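Local coordinates for esterase family protein (Staphylococcus aureus, PDB 7L0A) that probably hydrolyses S-formylglutathione to formate and glutathione, as a serine esterase of the esterase D family with the alpha/beta-hydrolase fold, at residues T61-Y66 / A245-A250; T67-Y72 / R253-M258; N160-E165 / F169-I174. All blocks are in the same frame, centred on the assembly; numbering follows the deposited sequence.

Interaction 1: T61-Y66 / A245-A250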
ATOM      1  N   THR B  61       4.956  -6.622  11.114  1.00 13.90           N
ATOM      2  CA  THR B  61       4.338  -5.721  12.078  1.00 13.76           C
ATOM      3  C   THR B  61       5.192  -5.455  13.318  1.00 15.52           C
ATOM      4  O   THR B  61       4.867  -4.543  14.097  1.00 14.41           O
ATOM      5  CB  THR B  61       2.954  -6.234  12.562  1.00 14.10           C
ATOM      6  OG1 THR B  61       3.096  -7.337  13.459  1.00 15.31           O
ATOM      7  CG2 THR B  61       2.035  -6.575  11.409  1.00 17.79           C
ATOM      8  N   THR B  62       6.283  -6.197  13.530  1.00 14.58           N
ATOM      9  CA  THR B  62       6.918  -6.178  14.844  1.00 12.49           C
ATOM     10  C   THR B  62       7.659  -4.873  15.099  1.00 13.38           C
ATOM     11  O   THR B  62       7.641  -4.364  16.225  1.00 15.18           O
ATOM     12  CB  THR B  62       7.867  -7.370  14.981  1.00 16.69           C
ATOM     13  OG1 THR B  62       7.185  -8.556  14.550  1.00 15.24           O
ATOM     14  CG2 THR B  62       8.324  -7.500  16.397  1.00 16.05           C
ATOM     15  N   TYR B  63       8.360  -4.337  14.098  1.00 12.83           N
ATOM     16  CA  TYR B  63       9.035  -3.066  14.305  1.00 16.24           C
ATOM     17  C   TYR B  63       8.022  -1.983  14.642  1.00 15.74           C
ATOM     18  O   TYR B  63       8.267  -1.162  15.532  1.00 16.18           O
ATOM     19  CB  TYR B  63       9.865  -2.652  13.082  1.00 17.30           C
ATOM     20  CG  TYR B  63      11.354  -2.875  13.238  1.00 13.19           C
ATOM     21  CD1 TYR B  63      12.119  -2.016  14.006  1.00 13.83           C
ATOM     22  CD2 TYR B  63      11.978  -3.940  12.637  1.00 15.03           C
ATOM     23  CE1 TYR B  63      13.500  -2.212  14.163  1.00 16.97           C
ATOM     24  CE2 TYR B  63      13.340  -4.134  12.762  1.00 16.37           C
ATOM     25  CZ  TYR B  63      14.083  -3.275  13.550  1.00 18.18           C
ATOM     26  OH  TYR B  63      15.442  -3.464  13.738  1.00 17.69           O
ATOM     27  N   MET B  64       6.858  -1.986  13.959  1.00 14.55           N
ATOM     28  CA  MET B  64       5.828  -1.007  14.274  1.00 15.67           C
ATOM     29  C   MET B  64       5.385  -1.112  15.721  1.00 14.01           C
ATOM     30  O   MET B  64       5.189  -0.092  16.390  1.00 16.95           O
ATOM     31  CB  MET B  64       4.620  -1.192  13.363  1.00 16.41           C
ATOM     32  CG  MET B  64       4.912  -0.918  11.902  1.00 34.49           C
ATOM     33  SD  MET B  64       5.423   0.794  11.541  1.00 38.70           S
ATOM     34  CE  MET B  64       4.076   1.763  12.180  1.00 29.76           C
ATOM     35  N   ARG B  65       5.195  -2.339  16.219  1.00 13.90           N
ATOM     36  CA  ARG B  65       4.639  -2.554  17.544  1.00 13.81           C
ATOM     37  C   ARG B  65       5.670  -2.337  18.645  1.00 15.86           C
ATOM     38  O   ARG B  65       5.352  -1.735  19.680  1.00 19.73           O
ATOM     39  CB  ARG B  65       4.047  -3.954  17.623  1.00 14.63           C
ATOM     40  CG  ARG B  65       2.810  -4.143  16.784  1.00 17.35           C
ATOM     41  CD  ARG B  65       2.634  -5.573  16.346  1.00 15.72           C
ATOM     42  NE  ARG B  65       2.514  -6.486  17.451  1.00 17.24           N
ATOM     43  CZ  ARG B  65       2.488  -7.801  17.304  1.00 17.67           C
ATOM     44  NH1 ARG B  65       2.615  -8.343  16.086  1.00 18.40           N
ATOM     45  NH2 ARG B  65       2.409  -8.569  18.360  1.00 19.02           N
ATOM     46  N   TYR B  66       6.899  -2.820  18.458  1.00 12.39           N
ATOM     47  CA  TYR B  66       7.873  -2.875  19.539  1.00 15.55           C
ATOM     48  C   TYR B  66       8.876  -1.734  19.518  1.00 16.07           C
ATOM     49  O   TYR B  66       9.780  -1.710  20.375  1.00 16.44           O
ATOM     50  CB  TYR B  66       8.590  -4.267  19.500  1.00 14.27           C
ATOM     51  CG  TYR B  66       7.672  -5.311  20.108  1.00 16.01           C
ATOM     52  CD1 TYR B  66       6.605  -5.826  19.401  1.00 17.26           C
ATOM     53  CD2 TYR B  66       7.778  -5.661  21.443  1.00 18.40           C
ATOM     54  CE1 TYR B  66       5.681  -6.677  19.993  1.00 17.02           C
ATOM     55  CE2 TYR B  66       6.874  -6.533  22.041  1.00 19.75           C
ATOM     56  CZ  TYR B  66       5.822  -7.022  21.315  1.00 16.68           C
ATOM     57  OH  TYR B  66       4.874  -7.844  21.916  1.00 17.88           O
ATOM     58  N   ALA B 245      14.079  -3.441  22.938  1.00 17.89           N
ATOM     59  CA  ALA B 245      14.486  -2.284  23.733  1.00 16.76           C
ATOM     60  C   ALA B 245      15.764  -1.680  23.164  1.00 17.89           C
ATOM     61  O   ALA B 245      15.907  -0.453  23.078  1.00 21.41           O
ATOM     62  CB  ALA B 245      14.676  -2.692  25.184  1.00 16.71           C
ATOM     63  N   TYR B 246      16.700  -2.531  22.724  1.00 16.92           N
ATOM     64  CA  TYR B 246      17.886  -2.027  22.054  1.00 20.22           C
ATOM     65  C   TYR B 246      17.587  -1.595  20.617  1.00 16.08           C
ATOM     66  O   TYR B 246      18.002  -0.506  20.205  1.00 17.80           O
ATOM     67  CB  TYR B 246      19.010  -3.089  22.068  1.00 15.90           C
ATOM     68  CG  TYR B 246      20.246  -2.609  21.352  1.00 19.34           C
ATOM     69  CD1 TYR B 246      21.085  -1.673  21.931  1.00 21.73           C
ATOM     70  CD2 TYR B 246      20.588  -3.094  20.077  1.00 18.77           C
ATOM     71  CE1 TYR B 246      22.215  -1.216  21.274  1.00 27.23           C
ATOM     72  CE2 TYR B 246      21.693  -2.623  19.425  1.00 22.08           C
ATOM     73  CZ  TYR B 246      22.505  -1.692  20.029  1.00 25.41           C
ATOM     74  OH  TYR B 246      23.623  -1.206  19.389  1.00 31.41           O
ATOM     75  N   TRP B 247      16.869  -2.417  19.827  1.00 15.66           N
ATOM     76  CA  TRP B 247      16.649  -2.035  18.435  1.00 16.55           C
ATOM     77  C   TRP B 247      15.799  -0.768  18.304  1.00 14.74           C
ATOM     78  O   TRP B 247      15.968  -0.034  17.329  1.00 15.55           O
ATOM     79  CB  TRP B 247      16.038  -3.204  17.619  1.00 17.84           C
ATOM     80  CG  TRP B 247      16.990  -4.391  17.654  1.00 14.44           C
ATOM     81  CD1 TRP B 247      18.331  -4.335  17.556  1.00 19.53           C
ATOM     82  CD2 TRP B 247      16.654  -5.759  17.908  1.00 13.92           C
ATOM     83  NE1 TRP B 247      18.870  -5.593  17.718  1.00 18.01           N
ATOM     84  CE2 TRP B 247      17.859  -6.487  17.911  1.00 15.94           C
ATOM     85  CE3 TRP B 247      15.459  -6.447  18.093  1.00 15.92           C
ATOM     86  CZ2 TRP B 247      17.900  -7.848  18.135  1.00 18.98           C
ATOM     87  CZ3 TRP B 247      15.490  -7.783  18.321  1.00 14.93           C
ATOM     88  CH2 TRP B 247      16.718  -8.495  18.321  1.00 18.25           C
ATOM     89  N   ASP B 248      14.961  -0.434  19.309  1.00 16.11           N
ATOM     90  CA  ASP B 248      14.250   0.843  19.246  1.00 16.37           C
ATOM     91  C   ASP B 248      15.231   2.014  19.303  1.00 14.05           C
ATOM     92  O   ASP B 248      15.176   2.935  18.475  1.00 17.09           O
ATOM     93  CB  ASP B 248      13.248   0.916  20.395  1.00 13.98           C
ATOM     94  CG  ASP B 248      12.469   2.209  20.431  1.00 15.28           C
ATOM     95  OD1 ASP B 248      12.031   2.727  19.390  1.00 15.20           O
ATOM     96  OD2 ASP B 248      12.254   2.724  21.560  1.00 18.36           O
ATOM     97  N   GLN B 249      16.157   1.969  20.258  1.00 16.62           N
ATOM     98  CA  GLN B 249      17.177   3.001  20.385  1.00 15.98           C
ATOM     99  C   GLN B 249      18.092   3.053  19.174  1.00 16.51           C
ATOM    100  O   GLN B 249      18.458   4.140  18.697  1.00 20.62           O
ATOM    101  CB  GLN B 249      18.036   2.737  21.624  1.00 20.53           C
ATOM    102  CG  GLN B 249      17.305   2.734  22.945  1.00 48.56           C
ATOM    103  CD  GLN B 249      18.205   2.284  24.092  1.00 60.78           C
ATOM    104  OE1 GLN B 249      17.980   1.235  24.696  1.00 58.84           O
ATOM    105  NE2 GLN B 249      19.235   3.073  24.385  1.00 60.35           N
ATOM    106  N   ALA B 250      18.501   1.876  18.687  1.00 15.87           N
ATOM    107  CA  ALA B 250      19.454   1.796  17.593  1.00 17.24           C
ATOM    108  C   ALA B 250      18.845   2.282  16.286  1.00 15.73           C
ATOM    109  O   ALA B 250      19.512   2.965  15.503  1.00 18.74           O
ATOM    110  CB  ALA B 250      19.965   0.360  17.445  1.00 18.52           C
TER
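Tyr63, on the short helix 62-66, sends its phenol across to Trp247 on the C-terminal helix 244-259, and this touch carries the contact. Across the first turn of this short helix, Arg65 NH1 donates back to Thr61 OG1 over 2.9 Å, with the acceptor only 5° out of the guanidinium plane. Tyr63 OH lies 3.9 Å from Trp247 CB, and the ring carbon Tyr63 CE1 follows at 4.4 Å from the same methylene. The two side chains cross at about a right angle. Because CG of Trp247 stands anti to its carbonyl carbon (chi1 -60°), the CB meets the phenol while the indole runs on past it. The Tyr63 hydroxyl is hydrogen-bonded to ND1 of His128, a ring that also stacks on Trp247, so one histidine ties both aromatics together beside the probable nucleophile elbow. Tyr66 closes the segment with its backbone: Tyr66 O comes within 4.4 Å of Asp248 CB, where the CA atoms of Tyr66 and Asp248 are 7.4 Å apart. Asp248 OD1 accepts from Tyr72 OH and from Ser68 N. Trp247 NE1 bonds to Ser153 OG, and the indole packs edge-to-face with His242, the predicted histidine of the charge-relay system; the Trp247 side chain is about 5 Å from that of Ser129, the predicted nucleophile. Across the two segments the touch is plain van der Waals packing, while the polar ends are held by third parties, which probably fixes the indole beside the predicted triad.

Interaction 2: T67-Y72 / R253-M258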
ATOM      1  N   THR B  67       8.758  -0.804  18.565  1.00 14.94           N
ATOM      2  CA  THR B  67       9.590   0.397  18.524  1.00 14.16           C
ATOM      3  C   THR B  67       8.687   1.568  18.185  1.00 13.06           C
ATOM      4  O   THR B  67       7.508   1.390  17.862  1.00 14.60           O
ATOM      5  CB  THR B  67      10.731   0.318  17.490  1.00 14.18           C
ATOM      6  OG1 THR B  67      10.211   0.546  16.177  1.00 13.91           O
ATOM      7  CG2 THR B  67      11.437  -1.017  17.522  1.00 14.11           C
ATOM      8  N   SER B  68       9.250   2.774  18.213  1.00 13.04           N
ATOM      9  CA  SER B  68       8.569   3.948  17.680  1.00 14.19           C
ATOM     10  C   SER B  68       9.105   4.338  16.312  1.00 15.74           C
ATOM     11  O   SER B  68       9.180   5.521  15.993  1.00 15.64           O
ATOM     12  CB  SER B  68       8.678   5.116  18.658  1.00 15.35           C
ATOM     13  OG  SER B  68       8.003   4.872  19.875  1.00 16.54           O
ATOM     14  N   ILE B  69       9.469   3.362  15.463  1.00 15.59           N
ATOM     15  CA  ILE B  69      10.097   3.702  14.195  1.00 16.17           C
ATOM     16  C   ILE B  69       9.279   4.692  13.372  1.00 17.13           C
ATOM     17  O   ILE B  69       9.841   5.586  12.734  1.00 15.89           O
ATOM     18  CB  ILE B  69      10.405   2.426  13.396  1.00 14.34           C
ATOM     19  CG1 ILE B  69      11.231   2.785  12.148  1.00 18.75           C
ATOM     20  CG2 ILE B  69       9.194   1.659  13.038  1.00 14.01           C
ATOM     21  CD1 ILE B  69      11.572   1.610  11.314  1.00 26.72           C
ATOM     22  N   GLU B  70       7.956   4.568  13.355  1.00 14.44           N
ATOM     23  CA  GLU B  70       7.182   5.491  12.533  1.00 16.24           C
ATOM     24  C   GLU B  70       7.376   6.942  12.985  1.00 15.58           C
ATOM     25  O   GLU B  70       7.454   7.862  12.157  1.00 16.45           O
ATOM     26  CB  GLU B  70       5.696   5.140  12.523  1.00 15.96           C
ATOM     27  CG  GLU B  70       4.942   6.110  11.613  1.00 18.78           C
ATOM     28  CD  GLU B  70       3.466   5.790  11.411  1.00 17.72           C
ATOM     29  OE1 GLU B  70       3.086   4.615  11.613  1.00 18.00           O
ATOM     30  OE2 GLU B  70       2.709   6.697  11.026  1.00 17.88           O
ATOM     31  N   ARG B  71       7.443   7.169  14.298  1.00 15.76           N
ATOM     32  CA  ARG B  71       7.688   8.510  14.820  1.00 15.13           C
ATOM     33  C   ARG B  71       9.046   9.037  14.358  1.00 17.38           C
ATOM     34  O   ARG B  71       9.172  10.219  14.012  1.00 16.84           O
ATOM     35  CB  ARG B  71       7.563   8.477  16.355  1.00 13.49           C
ATOM     36  CG  ARG B  71       7.782   9.797  17.031  1.00 16.92           C
ATOM     37  CD  ARG B  71       7.155   9.830  18.399  1.00 17.45           C
ATOM     38  NE  ARG B  71       7.532   8.723  19.274  1.00 15.54           N
ATOM     39  CZ  ARG B  71       8.647   8.660  19.998  1.00 15.86           C
ATOM     40  NH1 ARG B  71       9.539   9.629  19.940  1.00 19.76           N
ATOM     41  NH2 ARG B  71       8.878   7.611  20.777  1.00 19.60           N
ATOM     42  N   TYR B  72      10.068   8.180  14.346  1.00 15.53           N
ATOM     43  CA  TYR B  72      11.383   8.614  13.899  1.00 15.27           C
ATOM     44  C   TYR B  72      11.373   8.927  12.408  1.00 15.22           C
ATOM     45  O   TYR B  72      11.935   9.948  11.958  1.00 16.34           O
ATOM     46  CB  TYR B  72      12.422   7.549  14.219  1.00 16.10           C
ATOM     47  CG  TYR B  72      12.379   6.968  15.623  1.00 14.54           C
ATOM     48  CD1 TYR B  72      12.002   7.733  16.725  1.00 15.83           C
ATOM     49  CD2 TYR B  72      12.705   5.626  15.840  1.00 16.30           C
ATOM     50  CE1 TYR B  72      11.940   7.198  17.993  1.00 14.41           C
ATOM     51  CE2 TYR B  72      12.658   5.084  17.104  1.00 15.71           C
ATOM     52  CZ  TYR B  72      12.278   5.870  18.184  1.00 17.88           C
ATOM     53  OH  TYR B  72      12.239   5.335  19.450  1.00 18.76           O
ATOM     54  N   ARG B 253      18.736   6.080  16.177  1.00 17.73           N
ATOM     55  CA  ARG B 253      20.046   6.616  15.823  1.00 18.26           C
ATOM     56  C   ARG B 253      20.356   6.388  14.357  1.00 20.29           C
ATOM     57  O   ARG B 253      20.859   7.289  13.669  1.00 21.16           O
ATOM     58  CB  ARG B 253      21.105   5.993  16.730  1.00 18.43           C
ATOM     59  CG  ARG B 253      22.517   6.123  16.249  1.00 31.31           C
ATOM     60  CD  ARG B 253      23.027   7.555  16.370  1.00 36.72           C
ATOM     61  NE  ARG B 253      24.352   7.647  15.750  1.00 36.53           N
ATOM     62  CZ  ARG B 253      24.706   8.575  14.871  1.00 35.63           C
ATOM     63  NH1 ARG B 253      23.851   9.516  14.505  1.00 36.02           N
ATOM     64  NH2 ARG B 253      25.929   8.558  14.369  1.00 35.22           N
ATOM     65  N   ALA B 254      20.040   5.187  13.862  1.00 19.83           N
ATOM     66  CA  ALA B 254      20.317   4.847  12.480  1.00 18.49           C
ATOM     67  C   ALA B 254      19.579   5.759  11.509  1.00 18.55           C
ATOM     68  O   ALA B 254      20.147   6.176  10.497  1.00 19.00           O
ATOM     69  CB  ALA B 254      19.943   3.396  12.229  1.00 17.97           C
ATOM     70  N   ILE B 255      18.324   6.089  11.800  1.00 17.11           N
ATOM     71  CA  ILE B 255      17.548   6.913  10.879  1.00 19.51           C
ATOM     72  C   ILE B 255      18.106   8.317  10.839  1.00 18.42           C
ATOM     73  O   ILE B 255      18.249   8.902   9.765  1.00 20.86           O
ATOM     74  CB  ILE B 255      16.059   6.883  11.272  1.00 16.98           C
ATOM     75  CG1 ILE B 255      15.447   5.544  10.823  1.00 19.12           C
ATOM     76  CG2 ILE B 255      15.301   8.052  10.626  1.00 18.31           C
ATOM     77  CD1 ILE B 255      14.049   5.285  11.336  1.00 18.67           C
ATOM     78  N   THR B 256      18.464   8.875  12.001  1.00 20.56           N
ATOM     79  CA  THR B 256      19.119  10.183  12.008  1.00 18.25           C
ATOM     80  C   THR B 256      20.401  10.170  11.177  1.00 19.82           C
ATOM     81  O   THR B 256      20.660  11.088  10.383  1.00 22.73           O
ATOM     82  CB  THR B 256      19.416  10.607  13.437  1.00 24.80           C
ATOM     83  OG1 THR B 256      18.189  10.638  14.177  1.00 25.09           O
ATOM     84  CG2 THR B 256      20.066  11.982  13.445  1.00 23.88           C
ATOM     85  N   TRP B 257      21.209   9.122  11.327  1.00 20.41           N
ATOM     86  CA  TRP B 257      22.460   9.005  10.580  1.00 18.66           C
ATOM     87  C   TRP B 257      22.205   8.869   9.085  1.00 20.89           C
ATOM     88  O   TRP B 257      22.915   9.484   8.270  1.00 23.77           O
ATOM     89  CB  TRP B 257      23.240   7.819  11.142  1.00 19.12           C
ATOM     90  CG  TRP B 257      24.492   7.470  10.410  1.00 21.23           C
ATOM     91  CD1 TRP B 257      25.728   8.021  10.595  1.00 22.04           C
ATOM     92  CD2 TRP B 257      24.648   6.469   9.399  1.00 21.11           C
ATOM     93  NE1 TRP B 257      26.641   7.436   9.741  1.00 20.32           N
ATOM     94  CE2 TRP B 257      25.999   6.473   9.005  1.00 23.81           C
ATOM     95  CE3 TRP B 257      23.774   5.564   8.792  1.00 21.05           C
ATOM     96  CZ2 TRP B 257      26.490   5.624   8.022  1.00 20.32           C
ATOM     97  CZ3 TRP B 257      24.278   4.699   7.835  1.00 20.83           C
ATOM     98  CH2 TRP B 257      25.618   4.739   7.455  1.00 18.87           C
ATOM     99  N   MET B 258      21.197   8.098   8.710  1.00 20.94           N
ATOM    100  CA  MET B 258      20.908   7.858   7.306  1.00 21.26           C
ATOM    101  C   MET B 258      20.615   9.143   6.546  1.00 23.42           C
ATOM    102  O   MET B 258      21.067   9.322   5.410  1.00 24.54           O
ATOM    103  CB  MET B 258      19.680   6.964   7.174  1.00 32.65           C
ATOM    104  CG  MET B 258      19.906   5.516   7.307  1.00 36.16           C
ATOM    105  SD  MET B 258      18.254   4.775   7.281  1.00 21.26           S
ATOM    106  CE  MET B 258      18.619   3.448   8.414  1.00 27.58           C
TER
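Helix packing on one face of the central sheet of the alpha/beta-hydrolase fold brings Ile69 and Tyr72, on helix 69-75, against Ile255 of the C-terminal helix 244-259. A single methyl does most of the touching: Ile255 CD1 lies 3.9 Å from Ile69 CG1 and 4.0 Å from Tyr72 CB, and so sits against two residues three apart on the facing helix. Ile255 holds CG1 anti to its carbonyl carbon (chi1 -77°) and is extended beyond it (chi2 171°), which carries CD1 to helix 69-75; its other branch, CG2, is 4.1 Å from Tyr72 O. The Ile69 and Ile255 side chains cross at about a right angle. Behind Ile255, helix 244-259 rests on the sheet: Ala254, Trp257 and Met258 pack on Val150 of strand 148-152, and Trp257 also on Leu206 of strand 204-210. Only the CB of Tyr72 joins the apolar contact; its ring turns away, with Ser68 O 3.4 Å above its centre, and its hydroxyl bonds to Asp248, two turns before Ile255 on the C-terminal helix. Helix 69-75 is introduced by an ST turn, in which Ile69 N donates to Thr67 OG1 over 3.0 Å.

Interaction 3: N160-E165 / F169-I174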
ATOM      1  N   ASN B 160      26.976 -18.852  13.938  1.00 23.24           N
ATOM      2  CA  ASN B 160      25.862 -18.148  14.562  1.00 24.18           C
ATOM      3  C   ASN B 160      24.522 -18.762  14.168  1.00 27.42           C
ATOM      4  O   ASN B 160      23.529 -18.625  14.901  1.00 25.18           O
ATOM      5  CB  ASN B 160      25.809 -16.673  14.160  1.00 24.51           C
ATOM      6  CG  ASN B 160      26.989 -15.870  14.611  1.00 23.27           C
ATOM      7  OD1 ASN B 160      27.256 -14.816  14.027  1.00 24.67           O
ATOM      8  ND2 ASN B 160      27.656 -16.299  15.677  1.00 26.18           N
ATOM      9  N   LEU B 161      24.459 -19.383  12.980  1.00 25.75           N
ATOM     10  CA  LEU B 161      23.183 -19.801  12.417  1.00 22.75           C
ATOM     11  C   LEU B 161      22.531 -20.880  13.259  1.00 28.03           C
ATOM     12  O   LEU B 161      21.305 -21.007  13.277  1.00 25.83           O
ATOM     13  CB  LEU B 161      23.373 -20.322  10.989  1.00 26.45           C
ATOM     14  CG  LEU B 161      23.825 -19.326   9.933  1.00 26.21           C
ATOM     15  CD1 LEU B 161      24.283 -20.069   8.683  1.00 32.77           C
ATOM     16  CD2 LEU B 161      22.703 -18.374   9.571  1.00 21.70           C
ATOM     17  N   MET B 162      23.327 -21.689  13.935  1.00 25.91           N
ATOM     18  CA  MET B 162      22.776 -22.771  14.734  1.00 32.23           C
ATOM     19  C   MET B 162      22.211 -22.299  16.061  1.00 28.16           C
ATOM     20  O   MET B 162      21.541 -23.084  16.734  1.00 40.16           O
ATOM     21  CB  MET B 162      23.870 -23.825  14.945  1.00 36.09           C
ATOM     22  CG  MET B 162      24.450 -24.323  13.632  1.00 37.39           C
ATOM     23  SD  MET B 162      23.251 -25.347  12.766  1.00 41.09           S
ATOM     24  CE  MET B 162      23.336 -26.813  13.813  1.00 45.47           C
ATOM     25  N   ASP B 163      22.446 -21.049  16.444  1.00 34.98           N
ATOM     26  CA  ASP B 163      21.972 -20.519  17.714  1.00 38.13           C
ATOM     27  C   ASP B 163      20.623 -19.831  17.602  1.00 31.97           C
ATOM     28  O   ASP B 163      20.123 -19.316  18.605  1.00 36.64           O
ATOM     29  CB  ASP B 163      22.979 -19.511  18.286  1.00 49.77           C
ATOM     30  CG  ASP B 163      24.222 -20.172  18.841  1.00 72.66           C
ATOM     31  OD1 ASP B 163      24.311 -21.419  18.782  1.00 79.13           O
ATOM     32  OD2 ASP B 163      25.113 -19.449  19.334  1.00 78.52           O
ATOM     33  N   LEU B 164      20.023 -19.815  16.420  1.00 30.07           N
ATOM     34  CA  LEU B 164      18.869 -18.969  16.152  1.00 24.92           C
ATOM     35  C   LEU B 164      17.559 -19.749  16.241  1.00 21.59           C
ATOM     36  O   LEU B 164      17.540 -20.983  16.326  1.00 28.19           O
ATOM     37  CB  LEU B 164      19.013 -18.323  14.770  1.00 23.44           C
ATOM     38  CG  LEU B 164      20.339 -17.586  14.571  1.00 26.31           C
ATOM     39  CD1 LEU B 164      20.405 -17.032  13.148  1.00 23.11           C
ATOM     40  CD2 LEU B 164      20.528 -16.459  15.583  1.00 25.75           C
ATOM     41  N   GLU B 165      16.451 -18.997  16.191  1.00 22.81           N
ATOM     42  CA  GLU B 165      15.108 -19.518  16.459  1.00 25.78           C
ATOM     43  C   GLU B 165      14.409 -20.054  15.230  1.00 29.17           C
ATOM     44  O   GLU B 165      13.201 -19.845  15.038  1.00 25.72           O
ATOM     45  CB  GLU B 165      14.273 -18.412  17.113  1.00 34.36           C
ATOM     46  CG  GLU B 165      14.783 -17.969  18.468  1.00 49.81           C
ATOM     47  CD  GLU B 165      14.894 -19.127  19.446  1.00 65.35           C
ATOM     48  OE1 GLU B 165      14.005 -20.007  19.435  1.00 70.76           O
ATOM     49  OE2 GLU B 165      15.884 -19.163  20.211  1.00 71.22           O
ATOM     50  N   PHE B 169      11.323 -26.986   9.834  1.00 23.12           N
ATOM     51  CA  PHE B 169      11.683 -27.247   8.433  1.00 29.83           C
ATOM     52  C   PHE B 169      12.883 -26.405   8.002  1.00 24.22           C
ATOM     53  O   PHE B 169      13.752 -26.894   7.260  1.00 21.76           O
ATOM     54  CB  PHE B 169      10.455 -26.989   7.547  1.00 26.93           C
ATOM     55  CG  PHE B 169      10.591 -27.457   6.119  1.00 35.15           C
ATOM     56  CD1 PHE B 169      11.182 -28.672   5.816  1.00 40.88           C
ATOM     57  CD2 PHE B 169      10.090 -26.682   5.079  1.00 35.50           C
ATOM     58  CE1 PHE B 169      11.295 -29.105   4.495  1.00 37.20           C
ATOM     59  CE2 PHE B 169      10.202 -27.112   3.758  1.00 33.98           C
ATOM     60  CZ  PHE B 169      10.787 -28.317   3.472  1.00 40.63           C
ATOM     61  N   SER B 170      12.963 -25.144   8.459  1.00 22.41           N
ATOM     62  CA  SER B 170      14.112 -24.325   8.099  1.00 19.82           C
ATOM     63  C   SER B 170      15.353 -24.780   8.855  1.00 21.86           C
ATOM     64  O   SER B 170      16.454 -24.826   8.287  1.00 21.79           O
ATOM     65  CB  SER B 170      13.831 -22.846   8.328  1.00 21.03           C
ATOM     66  OG  SER B 170      13.595 -22.557   9.679  1.00 22.90           O
ATOM     67  N   LYS B 171      15.194 -25.169  10.126  1.00 18.65           N
ATOM     68  CA  LYS B 171      16.356 -25.654  10.878  1.00 23.12           C
ATOM     69  C   LYS B 171      16.970 -26.872  10.198  1.00 25.17           C
ATOM     70  O   LYS B 171      18.199 -26.998  10.131  1.00 22.77           O
ATOM     71  CB  LYS B 171      15.973 -25.996  12.315  1.00 25.92           C
ATOM     72  CG  LYS B 171      17.127 -26.445  13.217  1.00 26.24           C
ATOM     73  CD  LYS B 171      18.144 -25.337  13.393  1.00 33.46           C
ATOM     74  CE  LYS B 171      19.230 -25.730  14.391  1.00 50.67           C
ATOM     75  NZ  LYS B 171      18.675 -25.911  15.766  1.00 56.03           N
ATOM     76  N   GLU B 172      16.135 -27.771   9.666  1.00 21.44           N
ATOM     77  CA  GLU B 172      16.679 -28.961   9.017  1.00 25.62           C
ATOM     78  C   GLU B 172      17.505 -28.593   7.793  1.00 20.51           C
ATOM     79  O   GLU B 172      18.520 -29.252   7.500  1.00 22.43           O
ATOM     80  CB  GLU B 172      15.547 -29.907   8.627  1.00 24.60           C
ATOM     81  CG  GLU B 172      15.995 -31.277   8.174  1.00 33.64           C
ATOM     82  CD  GLU B 172      16.518 -32.104   9.320  1.00 46.95           C
ATOM     83  OE1 GLU B 172      16.256 -31.747  10.498  1.00 44.45           O
ATOM     84  OE2 GLU B 172      17.183 -33.121   9.035  1.00 44.60           O
ATOM     85  N   ALA B 173      17.080 -27.559   7.048  1.00 20.54           N
ATOM     86  CA  ALA B 173      17.856 -27.088   5.904  1.00 21.63           C
ATOM     87  C   ALA B 173      19.144 -26.412   6.350  1.00 20.19           C
ATOM     88  O   ALA B 173      20.191 -26.567   5.693  1.00 23.16           O
ATOM     89  CB  ALA B 173      17.023 -26.138   5.042  1.00 23.47           C
ATOM     90  N   ILE B 174      19.096 -25.669   7.461  1.00 20.56           N
ATOM     91  CA  ILE B 174      20.297 -25.023   7.992  1.00 20.39           C
ATOM     92  C   ILE B 174      21.316 -26.080   8.426  1.00 22.22           C
ATOM     93  O   ILE B 174      22.489 -26.019   8.043  1.00 24.52           O
ATOM     94  CB  ILE B 174      19.934 -24.079   9.157  1.00 22.57           C
ATOM     95  CG1 ILE B 174      19.079 -22.894   8.694  1.00 26.42           C
ATOM     96  CG2 ILE B 174      21.202 -23.543   9.859  1.00 25.63           C
ATOM     97  CD1 ILE B 174      19.720 -22.024   7.626  1.00 24.73           C
TER
HETATM   98  O   HOH W   1      21.350 -25.603  17.902  1.00 45.82           O
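Met162 and Ile174 slide past each other in opposite directions, with the thioether sulfur of Met162 against one branch of the isoleucine. Met162 SD is 4.0 Å from Ile174 CG2, and Leu161 CB reaches the same methyl at an equal 4.0 Å, so CG2 is held between neighbouring residues of the 160-165 loop. Ile174 sets this branch anti to its backbone N, which points it to the loop. The methionine chain folds back at both outer torsions (chi2 -71°, chi3 -73°), which brings sulfur and methyl over to helix 168-177. On the outer side of this apolar pair lies Lys171, one turn before Ile174. Its chain, bent at its second and fourth torsions, runs beside Met162, and the two CE atoms of Met162 and Lys171 are 4.3 Å apart. The ammonium does not meet the loop directly: Lys171 NZ stays 4.1 Å from Met162 O, and a water lies between, donating to Met162 O at 2.8 Å and accepting a weak bond from Lys171 NZ at 3.4 Å. Deeper in, Leu161 packs on Met130 of helix 130-141, and Ile174 on Ala91 of helix 88-91. Leu161 O is bonded to Trp166 NE1, within the short link that turns the chain from loop into helix. The pairing folds the excursion after strand 148-152 back on itself, at a place where the side chain of Leu161 is about 9 Å from that of Ser129. The contact grades from apolar packing inside to a lysine linked through water, by a weak bond, at the more exposed end.

How the interactions relate
Interactions 1 and 2 are successive levels of one packing zone: both use helix 244-259, and helices 62-66 and 69-75 follow each other in the chain. They are joined through Asp248 of interaction 1, whose carboxylate is bonded to the start of the 67-72 segment and to Tyr72. Interaction 2 is fully buried and largely aliphatic; interaction 1 is partly buried, aromatic, and next to the predicted triad. Interaction 3 is also partly buried, with Leu161 and Ile174 inside and Met162 and Lys171 partly exposed. It stands apart, its centre about 23 Å from that of interaction 1, and joins sequence neighbours, whereas the others close spans of some 180 residues; it alone has a bridging water.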